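Long-range contact in cysteine desulfurase (Stenotrophomonas maltophilia, PDB 6WCI), which probably removes sulfur from L-cysteine to give L-alanine, using pyridoxal 5'-phosphate, and passes the sulfur to a carrier: residues R178-H192 with I206-D220. Sequence-based numbering, arbitrary orientation.
Sequences RAAMTPEVKLLAVTH and ICREARKRGIITVVD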
loop_
_atom_site.group_PDB
_atom_site.type_symbol
_atom_site.label_atom_id
_atom_site.label_comp_id
_atom_site.label_asym_id
_atom_site.label_seq_id
_atom_site.Cartn_x
_atom_site.Cartn_y
_atom_site.Cartn_z
ATOM N N ARG B 178 25.675 5.510 -24.887
ATOM C CA ARG B 178 27.013 4.956 -24.717
ATOM C C ARG B 178 28.020 6.045 -24.372
ATOM O O ARG B 178 28.869 5.863 -23.488
ATOM C CB ARG B 178 27.445 4.217 -25.980
ATOM C CG ARG B 178 26.932 2.798 -26.074
ATOM C CD ARG B 178 27.432 2.116 -27.336
ATOM N NE ARG B 178 26.683 2.532 -28.517
ATOM C CZ ARG B 178 25.516 2.008 -28.876
ATOM N NH1 ARG B 178 24.970 1.054 -28.133
ATOM N NH2 ARG B 178 24.895 2.440 -29.971
ATOM N N ALA B 179 27.939 7.187 -25.053
ATOM C CA ALA B 179 28.849 8.281 -24.740
ATOM C C ALA B 179 28.623 8.802 -23.327
ATOM O O ALA B 179 29.563 9.298 -22.693
ATOM C CB ALA B 179 28.689 9.410 -25.760
ATOM N N ALA B 180 27.393 8.680 -22.816
ATOM C CA ALA B 180 27.052 9.172 -21.487
ATOM C C ALA B 180 27.428 8.202 -20.376
ATOM O O ALA B 180 27.487 8.616 -19.212
ATOM C CB ALA B 180 25.552 9.467 -21.398
ATOM N N MET B 181 27.676 6.933 -20.701
ATOM C CA MET B 181 27.958 5.906 -19.696
ATOM C C MET B 181 29.463 5.843 -19.411
ATOM O O MET B 181 30.167 4.898 -19.775
ATOM C CB MET B 181 27.415 4.556 -20.151
ATOM C CG MET B 181 25.915 4.450 -20.147
ATOM S SD MET B 181 25.366 2.760 -20.475
ATOM C CE MET B 181 26.085 2.498 -22.082
ATOM N N THR B 182 29.946 6.878 -18.734
ATOM C CA THR B 182 31.349 6.997 -18.351
ATOM C C THR B 182 31.585 6.320 -17.012
ATOM O O THR B 182 30.640 5.955 -16.317
ATOM C CB THR B 182 31.736 8.473 -18.299
ATOM O OG1 THR B 182 30.811 9.167 -17.449
ATOM C CG2 THR B 182 31.713 9.079 -19.703
ATOM N N PRO B 183 32.848 6.126 -16.608
ATOM C CA PRO B 183 33.105 5.392 -15.357
ATOM C C PRO B 183 32.476 6.000 -14.114
ATOM O O PRO B 183 32.257 5.266 -13.141
ATOM C CB PRO B 183 34.636 5.389 -15.260
ATOM C CG PRO B 183 35.073 5.424 -16.676
ATOM C CD PRO B 183 34.090 6.307 -17.388
ATOM N N GLU B 184 32.186 7.301 -14.093
ATOM C CA GLU B 184 31.601 7.891 -12.894
ATOM C C GLU B 184 30.116 7.593 -12.746
ATOM O O GLU B 184 29.543 7.847 -11.675
ATOM C CB GLU B 184 31.837 9.403 -12.878
ATOM C CG GLU B 184 31.322 10.130 -14.093
ATOM C CD GLU B 184 32.364 10.262 -15.187
ATOM O OE1 GLU B 184 33.440 9.628 -15.092
ATOM O OE2 GLU B 184 32.093 11.008 -16.147
ATOM N N VAL B 185 29.485 7.046 -13.780
ATOM C CA VAL B 185 28.079 6.681 -13.716
ATOM C C VAL B 185 27.953 5.362 -12.966
ATOM O O VAL B 185 28.573 4.361 -13.343
ATOM C CB VAL B 185 27.469 6.564 -15.120
ATOM C CG1 VAL B 185 26.005 6.271 -15.000
ATOM C CG2 VAL B 185 27.715 7.836 -15.929
ATOM N N LYS B 186 27.130 5.350 -11.918
ATOM C CA LYS B 186 26.922 4.142 -11.139
ATOM C C LYS B 186 25.530 3.545 -11.286
ATOM O O LYS B 186 25.336 2.385 -10.894
ATOM C CB LYS B 186 27.209 4.417 -9.654
ATOM C CG LYS B 186 28.574 5.046 -9.383
ATOM C CD LYS B 186 29.697 4.146 -9.877
ATOM C CE LYS B 186 31.052 4.767 -9.613
ATOM N NZ LYS B 186 32.152 4.055 -10.341
ATOM N N LEU B 187 24.562 4.288 -11.836
ATOM C CA LEU B 187 23.189 3.810 -11.932
ATOM C C LEU B 187 22.492 4.450 -13.132
ATOM O O LEU B 187 22.719 5.625 -13.443
ATOM C CB LEU B 187 22.392 4.107 -10.643
ATOM C CG LEU B 187 21.011 3.449 -10.495
ATOM C CD1 LEU B 187 20.721 3.033 -9.029
ATOM C CD2 LEU B 187 19.858 4.310 -11.026
ATOM N N LEU B 188 21.637 3.667 -13.789
ATOM C CA LEU B 188 20.877 4.104 -14.963
ATOM C C LEU B 188 19.403 3.821 -14.732
ATOM O O LEU B 188 19.022 2.670 -14.494
ATOM C CB LEU B 188 21.348 3.394 -16.234
ATOM C CG LEU B 188 20.464 3.533 -17.479
ATOM C CD1 LEU B 188 20.418 4.968 -17.977
ATOM C CD2 LEU B 188 20.952 2.601 -18.563
ATOM N N ALA B 189 18.581 4.871 -14.788
ATOM C CA ALA B 189 17.131 4.752 -14.664
ATOM C C ALA B 189 16.532 4.844 -16.060
ATOM O O ALA B 189 16.507 5.921 -16.664
ATOM C CB ALA B 189 16.553 5.829 -13.743
ATOM N N VAL B 190 16.037 3.718 -16.567
ATOM C CA VAL B 190 15.576 3.627 -17.947
ATOM C C VAL B 190 14.227 2.919 -17.972
ATOM O O VAL B 190 14.067 1.846 -17.378
ATOM C CB VAL B 190 16.604 2.899 -18.839
ATOM C CG1 VAL B 190 17.032 1.564 -18.209
ATOM C CG2 VAL B 190 16.049 2.696 -20.249
ATOM N N THR B 191 13.258 3.517 -18.658
ATOM C CA THR B 191 11.946 2.901 -18.754
ATOM C C THR B 191 11.928 1.816 -19.826
ATOM O O THR B 191 12.653 1.875 -20.824
ATOM C CB THR B 191 10.867 3.940 -19.053
ATOM O OG1 THR B 191 9.585 3.315 -18.956
ATOM C CG2 THR B 191 11.024 4.508 -20.455
ATOM N N HIS B 192 11.109 0.792 -19.586
ATOM C CA HIS B 192 10.927 -0.238 -20.596
ATOM C C HIS B 192 9.980 0.261 -21.672
ATOM O O HIS B 192 10.269 0.147 -22.872
ATOM C CB HIS B 192 10.407 -1.523 -19.958
ATOM C CG HIS B 192 10.467 -2.718 -20.853
ATOM N ND1 HIS B 192 10.208 -3.995 -20.403
ATOM C CD2 HIS B 192 10.744 -2.832 -22.176
ATOM C CE1 HIS B 192 10.336 -4.844 -21.405
ATOM N NE2 HIS B 192 10.662 -4.165 -22.492
ATOM N N ILE B 206 20.575 -2.483 -23.683
ATOM C CA ILE B 206 21.028 -1.434 -22.770
ATOM C C ILE B 206 21.623 -2.035 -21.500
ATOM O O ILE B 206 22.706 -1.642 -21.059
ATOM C CB ILE B 206 19.866 -0.479 -22.452
ATOM C CG1 ILE B 206 19.558 0.388 -23.675
ATOM C CG2 ILE B 206 20.180 0.372 -21.230
ATOM C CD1 ILE B 206 18.114 0.844 -23.744
ATOM N N CYS B 207 20.919 -2.988 -20.886
ATOM C CA CYS B 207 21.401 -3.554 -19.635
ATOM C C CYS B 207 22.675 -4.354 -19.821
ATOM O O CYS B 207 23.519 -4.381 -18.921
ATOM C CB CYS B 207 20.320 -4.419 -19.000
ATOM S SG CYS B 207 18.956 -3.444 -18.402
ATOM N N ARG B 208 22.834 -5.020 -20.964
ATOM C CA ARG B 208 24.085 -5.718 -21.222
ATOM C C ARG B 208 25.245 -4.736 -21.307
ATOM O O ARG B 208 26.338 -5.007 -20.799
ATOM C CB ARG B 208 23.988 -6.537 -22.510
ATOM C CG ARG B 208 25.311 -7.163 -22.928
ATOM C CD ARG B 208 25.297 -7.626 -24.369
ATOM N NE ARG B 208 25.034 -6.528 -25.300
ATOM C CZ ARG B 208 23.959 -6.453 -26.081
ATOM N NH1 ARG B 208 23.049 -7.420 -26.055
ATOM N NH2 ARG B 208 23.796 -5.418 -26.895
ATOM N N GLU B 209 25.027 -3.589 -21.956
ATOM C CA GLU B 209 26.091 -2.600 -22.077
ATOM C C GLU B 209 26.322 -1.892 -20.749
ATOM O O GLU B 209 27.461 -1.564 -20.404
ATOM C CB GLU B 209 25.751 -1.600 -23.181
ATOM C CG GLU B 209 26.839 -0.598 -23.481
ATOM C CD GLU B 209 28.133 -1.243 -23.952
ATOM O OE1 GLU B 209 28.071 -2.202 -24.752
ATOM O OE2 GLU B 209 29.212 -0.788 -23.506
ATOM N N ALA B 210 25.257 -1.665 -19.981
ATOM C CA ALA B 210 25.433 -1.077 -18.660
ATOM C C ALA B 210 26.244 -2.006 -17.761
ATOM O O ALA B 210 27.217 -1.583 -17.129
ATOM C CB ALA B 210 24.074 -0.762 -18.036
ATOM N N ARG B 211 25.871 -3.291 -17.722
ATOM C CA ARG B 211 26.596 -4.250 -16.893
ATOM C C ARG B 211 28.063 -4.339 -17.292
ATOM O O ARG B 211 28.926 -4.590 -16.444
ATOM C CB ARG B 211 25.940 -5.632 -16.973
ATOM C CG ARG B 211 26.496 -6.632 -15.949
ATOM C CD ARG B 211 25.602 -7.859 -15.807
ATOM N NE ARG B 211 24.202 -7.478 -15.621
ATOM C CZ ARG B 211 23.684 -7.069 -14.466
ATOM N NH1 ARG B 211 24.450 -6.991 -13.385
ATOM N NH2 ARG B 211 22.399 -6.734 -14.394
ATOM N N LYS B 212 28.365 -4.138 -18.570
ATOM C CA LYS B 212 29.752 -4.174 -19.006
ATOM C C LYS B 212 30.554 -3.022 -18.406
ATOM O O LYS B 212 31.771 -3.145 -18.218
ATOM C CB LYS B 212 29.808 -4.152 -20.536
ATOM C CG LYS B 212 31.036 -4.815 -21.125
ATOM C CD LYS B 212 30.854 -5.134 -22.613
ATOM C CE LYS B 212 31.332 -3.991 -23.499
ATOM N NZ LYS B 212 31.457 -4.416 -24.923
ATOM N N ARG B 213 29.894 -1.908 -18.089
ATOM C CA ARG B 213 30.553 -0.739 -17.526
ATOM C C ARG B 213 30.355 -0.618 -16.016
ATOM O O ARG B 213 30.654 0.433 -15.440
ATOM C CB ARG B 213 30.049 0.522 -18.225
ATOM C CG ARG B 213 29.924 0.351 -19.722
ATOM C CD ARG B 213 29.687 1.666 -20.419
ATOM N NE ARG B 213 29.493 1.479 -21.848
ATOM C CZ ARG B 213 29.864 2.362 -22.769
ATOM N NH1 ARG B 213 30.466 3.489 -22.407
ATOM N NH2 ARG B 213 29.653 2.104 -24.050
ATOM N N GLY B 214 29.867 -1.666 -15.364
ATOM C CA GLY B 214 29.613 -1.582 -13.935
ATOM C C GLY B 214 28.530 -0.591 -13.564
ATOM O O GLY B 214 28.649 0.101 -12.546
ATOM N N ILE B 215 27.471 -0.508 -14.361
ATOM C CA ILE B 215 26.399 0.454 -14.130
ATOM C C ILE B 215 25.132 -0.306 -13.757
ATOM O O ILE B 215 24.635 -1.133 -14.535
ATOM C CB ILE B 215 26.177 1.352 -15.355
ATOM C CG1 ILE B 215 27.421 2.210 -15.605
ATOM C CG2 ILE B 215 24.936 2.214 -15.161
ATOM C CD1 ILE B 215 27.363 3.031 -16.877
ATOM N N ILE B 216 24.608 -0.026 -12.562
ATOM C CA ILE B 216 23.366 -0.644 -12.117
ATOM C C ILE B 216 22.198 -0.115 -12.943
ATOM O O ILE B 216 22.100 1.090 -13.214
ATOM C CB ILE B 216 23.137 -0.375 -10.620
ATOM C CG1 ILE B 216 24.228 -1.050 -9.772
ATOM C CG2 ILE B 216 21.732 -0.815 -10.217
ATOM C CD1 ILE B 216 24.347 -2.555 -9.987
ATOM N N THR B 217 21.295 -1.007 -13.334
ATOM C CA THR B 217 20.115 -0.620 -14.102
ATOM C C THR B 217 18.851 -0.823 -13.280
ATOM O O THR B 217 18.613 -1.918 -12.757
ATOM C CB THR B 217 20.011 -1.405 -15.408
ATOM O OG1 THR B 217 20.163 -2.808 -15.159
ATOM C CG2 THR B 217 21.069 -0.947 -16.383
ATOM N N VAL B 218 18.042 0.234 -13.189
ATOM C CA VAL B 218 16.697 0.185 -12.626
ATOM C C VAL B 218 15.705 0.393 -13.772
ATOM O O VAL B 218 15.614 1.489 -14.344
ATOM C CB VAL B 218 16.509 1.236 -11.524
ATOM C CG1 VAL B 218 15.127 1.115 -10.923
ATOM C CG2 VAL B 218 17.592 1.076 -10.441
ATOM N N VAL B 219 14.966 -0.654 -14.123
ATOM C CA VAL B 219 14.092 -0.633 -15.290
ATOM C C VAL B 219 12.652 -0.482 -14.818
ATOM O O VAL B 219 12.160 -1.280 -14.006
ATOM C CB VAL B 219 14.269 -1.894 -16.151
ATOM C CG1 VAL B 219 13.285 -1.895 -17.290
ATOM C CG2 VAL B 219 15.691 -1.982 -16.681
ATOM N N ASP B 220 11.983 0.550 -15.325
ATOM C CA ASP B 220 10.586 0.832 -15.014
ATOM C C ASP B 220 9.712 0.078 -16.014
ATOM O O ASP B 220 9.617 0.461 -17.185
ATOM C CB ASP B 220 10.341 2.337 -15.068
ATOM C CG ASP B 220 8.925 2.720 -14.707
ATOM O OD1 ASP B 220 8.039 1.837 -14.590
ATOM O OD2 ASP B 220 8.706 3.935 -14.527
HETATM O O HOH W 1 30.932 2.907 -16.180
HETATM O O HOH W 2 27.424 0.831 -10.222
HETATM O O HOH W 3 7.424 1.100 -18.561
#
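Arg213 reaches from just beyond helix 203-212 to the turn after helix 174-180, where its NH1 donates to Met181 O (3.0 Å, 146° at the hydrogen). The Arg213 chain is extended from CG to NE, and its NE (2.8 Å, at the anti lone pair) and NH2 both grip Glu209 OE2 side-on in a salt bridge. Met181 folds back at chi3 (-60°), which lays CE over one face of the guanidinium, 3.6 Å from Arg213 NE, and against Glu209 CG; CB and CG of Arg178 lie alongside Arg213 NH2. A Schellman motif with Gly214 at C-prime ends the helix, Ile215 N still bonded to Ala210 O. Ile215 CD1 touches both Met181 CB (3.6 Å) and Val185 CB, while its CG2, anti to the backbone N, meets Leu188 CB. Further along the sheet face that carries Leu188 and Val190, Leu188 CD2 presses on Ile206 CG2 (3.6 Å), the two side chains crossing at about a right angle, and Val190 CG1 meets Val219 CG2. On the other face Leu187 CD1 rests on Val218 CG2 (4.0 Å). Strands 185-191 and 216-220 run parallel, joined by six backbone hydrogen bonds, from Ile216 N to Lys186 O through to His192 N to Asp220 O. With helix 203-212, which covers the Leu188 face, they form a beta-alpha-beta unit; helices 114-126 and 148-157 pack on the Leu187 face, and strands 135-139 and 239-243 flank the pair in the large mixed sheet.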